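Transcriptional activator TenA-1 (Sulfolobus solfataricus P2, PDB 2QZC) probably acts as a TenA-like thiaminase in thiamin metabolism, built on the all-helical heme oxygenase-like fold. Local coordinates at residues D97-R100 with D101-V104; N128-L131 with V132-P136. One frame throughout, in Å; residues are numbered along the deposited sequence.

Interaction 1: residues D97-R100 with D101-V104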
loop_
_atom_site.group_PDB
_atom_site.type_symbol
_atom_site.label_atom_id
_atom_site.label_comp_id
_atom_site.label_asym_id
_atom_site.label_seq_id
_atom_site.Cartn_x
_atom_site.Cartn_y
_atom_site.Cartn_z
ATOM N N ASP A 97 12.587 3.798 -26.612
ATOM C CA ASP A 97 13.963 3.789 -26.066
ATOM C C ASP A 97 14.084 4.471 -24.696
ATOM O O ASP A 97 14.921 5.329 -24.500
ATOM C CB ASP A 97 14.949 4.407 -27.088
ATOM N N ILE A 98 13.208 4.089 -23.779
ATOM C CA ILE A 98 13.188 4.604 -22.414
ATOM C C ILE A 98 13.523 3.451 -21.477
ATOM O O ILE A 98 12.836 2.442 -21.482
ATOM C CB ILE A 98 11.784 5.145 -22.017
ATOM C CG1 ILE A 98 11.378 6.326 -22.889
ATOM C CG2 ILE A 98 11.774 5.598 -20.531
ATOM C CD1 ILE A 98 9.900 6.671 -22.755
ATOM N N SER A 99 14.579 3.614 -20.695
ATOM C CA SER A 99 14.987 2.645 -19.692
ATOM C C SER A 99 14.660 3.178 -18.315
ATOM O O SER A 99 14.356 4.371 -18.139
ATOM C CB SER A 99 16.488 2.430 -19.759
ATOM O OG SER A 99 17.196 3.618 -19.456
ATOM N N ARG A 100 14.776 2.304 -17.313
ATOM C CA ARG A 100 14.627 2.698 -15.925
ATOM C C ARG A 100 15.651 3.799 -15.583
ATOM O O ARG A 100 15.346 4.791 -14.889
ATOM C CB ARG A 100 14.824 1.479 -15.011
ATOM C CG ARG A 100 14.798 1.761 -13.521
ATOM C CD ARG A 100 13.504 2.420 -13.139
ATOM N NE ARG A 100 13.467 2.802 -11.737
ATOM C CZ ARG A 100 12.583 3.662 -11.220
ATOM N NH1 ARG A 100 11.648 4.260 -11.983
ATOM N NH2 ARG A 100 12.656 3.952 -9.936
ATOM N N ASP A 101 16.869 3.621 -16.082
ATOM C CA ASP A 101 17.931 4.592 -15.902
ATOM C C ASP A 101 17.557 5.968 -16.464
ATOM O O ASP A 101 17.859 6.980 -15.827
ATOM C CB ASP A 101 19.239 4.123 -16.555
ATOM C CG ASP A 101 20.449 4.922 -16.083
ATOM O OD1 ASP A 101 20.680 4.969 -14.847
ATOM O OD2 ASP A 101 21.171 5.487 -16.944
ATOM N N VAL A 102 16.939 6.016 -17.643
ATOM C CA VAL A 102 16.502 7.296 -18.224
ATOM C C VAL A 102 15.490 8.002 -17.311
ATOM O O VAL A 102 15.604 9.225 -17.065
ATOM C CB VAL A 102 15.895 7.112 -19.649
ATOM C CG1 VAL A 102 15.259 8.387 -20.196
ATOM C CG2 VAL A 102 17.016 6.669 -20.606
ATOM N N ILE A 103 14.543 7.233 -16.789
ATOM C CA ILE A 103 13.509 7.802 -15.902
ATOM C C ILE A 103 14.139 8.368 -14.639
ATOM O O ILE A 103 13.867 9.510 -14.270
ATOM C CB ILE A 103 12.418 6.788 -15.610
ATOM C CG1 ILE A 103 11.663 6.464 -16.920
ATOM C CG2 ILE A 103 11.426 7.352 -14.571
ATOM C CD1 ILE A 103 10.739 5.327 -16.816
ATOM N N VAL A 104 15.027 7.585 -14.004
ATOM C CA VAL A 104 15.670 7.998 -12.776
ATOM C C VAL A 104 16.597 9.180 -12.933
ATOM O O VAL A 104 16.564 10.109 -12.112
ATOM C CB VAL A 104 16.439 6.797 -12.129
ATOM C CG1 VAL A 104 17.352 7.273 -10.988
ATOM C CG2 VAL A 104 15.451 5.758 -11.683
#
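Ser99 and Val102 meet in a helix N-cap, a compact example of how a loop hands its chain over to a helix. The hydroxyl OG of Ser99 accepts from Val102 N at 3.0 Å, with an N-H...O angle of 156°. With OG set between its own backbone N and carbonyl carbon (chi1 63°), the hydroxyl faces the first turn, and it also lies 3.3 Å from Val102 CG2. Two backbone bonds then start the helix, Ile103 N to Ser99 O and Val104 N to Arg100 O, the second 2.9 Å long. Replacing Ser99 by alanine would probably leave Val102 N without its capping acceptor and make the first turn easier to fray.

Apolar contact comes from the residue before the cap. Ile98 CG2 lies 3.7 Å from Ile103 CG1, joining loop and helix on the inner side, where Ile98 also packs on Leu45 and Ile46 of helix 38-63 and both isoleucines touch Tyr93.

The charged group lies toward the second subunit, where Arg100 packs on Ile68 of that chain, while NH2 forms a salt bridge with Glu53 of its own. The bend at chi2 (57°) carries the Arg100 chain forward along the helix, until one face of its guanidinium lies over Val104 CG2, which sits 3.5 Å from the plane, over its centre.

The chemistry thus divides the junction: a hydroxyl satisfies an N-H of the first turn, isoleucines bind the short helix to the core, and a methyl against one guanidinium face, together with the Glu53 salt bridge, probably limits how far the arginine can swing.

Interaction 2: residues N128-L131 with V132-P136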
loop_
_atom_site.group_PDB
_atom_site.type_symbol
_atom_site.label_atom_id
_atom_site.label_comp_id
_atom_site.label_asym_id
_atom_site.label_seq_id
_atom_site.Cartn_x
_atom_site.Cartn_y
_atom_site.Cartn_z
ATOM N N ASN A 128 -8.892 11.853 3.001
ATOM C CA ASN A 128 -9.910 12.498 2.149
ATOM C C ASN A 128 -9.290 13.575 1.246
ATOM O O ASN A 128 -9.635 13.670 0.072
ATOM C CB ASN A 128 -11.056 13.104 2.970
ATOM C CG ASN A 128 -11.942 12.059 3.606
ATOM O OD1 ASN A 128 -11.859 10.883 3.316
ATOM N ND2 ASN A 128 -12.860 12.528 4.454
ATOM N N LYS A 129 -8.386 14.399 1.786
ATOM C CA LYS A 129 -7.732 15.445 0.974
ATOM C C LYS A 129 -6.885 14.827 -0.132
ATOM O O LYS A 129 -6.902 15.300 -1.265
ATOM C CB LYS A 129 -6.902 16.363 1.863
ATOM C CG LYS A 129 -7.730 17.202 2.832
ATOM C CD LYS A 129 -6.898 18.153 3.649
ATOM C CE LYS A 129 -7.776 18.923 4.635
ATOM N NZ LYS A 129 -6.948 19.768 5.526
ATOM N N PHE A 130 -6.116 13.789 0.191
ATOM C CA PHE A 130 -5.343 13.107 -0.833
ATOM C C PHE A 130 -6.247 12.525 -1.913
ATOM O O PHE A 130 -5.982 12.650 -3.110
ATOM C CB PHE A 130 -4.440 12.012 -0.264
ATOM C CG PHE A 130 -3.830 11.144 -1.338
ATOM C CD1 PHE A 130 -2.763 11.619 -2.091
ATOM C CD2 PHE A 130 -4.436 9.920 -1.731
ATOM C CE1 PHE A 130 -2.247 10.861 -3.135
ATOM C CE2 PHE A 130 -3.923 9.197 -2.792
ATOM C CZ PHE A 130 -2.843 9.672 -3.476
ATOM N N LEU A 131 -7.308 11.828 -1.496
ATOM C CA LEU A 131 -8.236 11.189 -2.435
ATOM C C LEU A 131 -8.824 12.180 -3.422
ATOM O O LEU A 131 -8.851 11.910 -4.619
ATOM C CB LEU A 131 -9.318 10.420 -1.631
ATOM C CG LEU A 131 -10.345 9.658 -2.402
ATOM C CD1 LEU A 131 -9.753 8.612 -3.357
ATOM C CD2 LEU A 131 -11.303 9.034 -1.359
ATOM N N VAL A 132 -9.245 13.341 -2.929
ATOM C CA VAL A 132 -9.752 14.383 -3.798
ATOM C C VAL A 132 -8.624 14.883 -4.727
ATOM O O VAL A 132 -8.857 15.067 -5.942
ATOM C CB VAL A 132 -10.441 15.514 -3.016
ATOM C CG1 VAL A 132 -10.782 16.700 -3.870
ATOM C CG2 VAL A 132 -11.709 14.947 -2.322
ATOM N N ALA A 133 -7.407 15.081 -4.187
ATOM C CA ALA A 133 -6.289 15.535 -5.015
ATOM C C ALA A 133 -5.890 14.563 -6.103
ATOM O O ALA A 133 -5.370 14.964 -7.132
ATOM C CB ALA A 133 -5.087 15.834 -4.122
ATOM N N TRP A 134 -6.089 13.276 -5.855
ATOM C CA TRP A 134 -5.712 12.181 -6.737
ATOM C C TRP A 134 -6.754 11.867 -7.811
ATOM O O TRP A 134 -6.428 11.300 -8.847
ATOM C CB TRP A 134 -5.514 10.942 -5.831
ATOM C CG TRP A 134 -4.964 9.719 -6.453
ATOM C CD1 TRP A 134 -3.971 9.642 -7.376
ATOM C CD2 TRP A 134 -5.354 8.366 -6.168
ATOM N NE1 TRP A 134 -3.692 8.321 -7.654
ATOM C CE2 TRP A 134 -4.520 7.512 -6.939
ATOM C CE3 TRP A 134 -6.305 7.802 -5.315
ATOM C CZ2 TRP A 134 -4.663 6.089 -6.928
ATOM C CZ3 TRP A 134 -6.429 6.396 -5.274
ATOM C CH2 TRP A 134 -5.606 5.581 -6.063
ATOM N N THR A 135 -8.007 12.264 -7.596
ATOM C CA THR A 135 -9.107 11.885 -8.499
ATOM C C THR A 135 -8.960 12.433 -9.914
ATOM O O THR A 135 -9.191 11.686 -10.843
ATOM C CB THR A 135 -10.454 12.211 -7.859
ATOM O OG1 THR A 135 -10.583 11.399 -6.686
ATOM C CG2 THR A 135 -11.601 11.851 -8.815
ATOM N N PRO A 136 -8.518 13.710 -10.104
ATOM C CA PRO A 136 -8.381 14.173 -11.505
ATOM C C PRO A 136 -7.469 13.328 -12.387
ATOM O O PRO A 136 -7.833 12.991 -13.523
ATOM C CB PRO A 136 -7.866 15.602 -11.322
ATOM C CG PRO A 136 -8.510 16.028 -10.013
ATOM C CD PRO A 136 -8.348 14.828 -9.152
#
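Trp134 N donates to Phe130 O, nearly in line with its C=O, in a bond that is short (2.8 Å) but bent at the hydrogen (137°), whereas the other i to i+4 bonds, Val132 N to Asn128 O and Ala133 N to Lys129 O, are straighter, before the helix kinks at Pro136, whose nitrogen makes no bond to the preceding turn.

The same spacing brings two aromatic side chains together. With CG anti to the backbone N in both, Phe130 and Trp134 leave the helix in similar directions one turn apart, and their rings come side by side, nearly parallel but slid well apart: the centroids of the Phe130 ring and of the five-membered ring of Trp134 are 4.9 Å apart and the planes 28° from each other. Overlap is therefore slight. Phe130 CZ reaches Trp134 CG at 3.7 Å, while Trp134 CB makes a CH-pi contact over the face of the phenyl ring, 4.1 Å from its centroid. At the indole's edge, Leu131 CD1 approaches CE3 at 4.0 Å.

Leu131 O carries the polar side of the contact. Thr135 OG1 donates to it over 2.7 Å from a position tilted out of the carbonyl plane, supplementing weak bonds from the amides of Trp134 and Thr135.

Helix 38-63 covers the aromatic pair, helix 166-179 meets Leu131 and Trp134 through Ile175, and helices 110-125 and 186-208 pack on Ala133. The chemistry implies a helix turn enclosed on several sides by apolar surfaces, while the buried threonine hydroxyl spends its proton on a carbonyl in the turn before the kink, where the backbone bonds to that oxygen are weak.

Interaction 1 comes first along the chain, at the start of the short helix 100-105, and interaction 2 follows near the beginning of the long helix 127-148, with helix 110-125 between them. Their centres lie 28 Å apart on opposite sides of the centre of the chain, and their nearest atoms remain about 16 Å apart, so they do not touch. Both nevertheless pack on helix 38-63: Ile98 and Val102 meet it at Ile46, Phe130 and Trp134 at Ala58 and Leu59. This one helix thus connects a partly buried helix start near the second subunit with a buried helix interior, within the all-helical heme oxygenase-like fold.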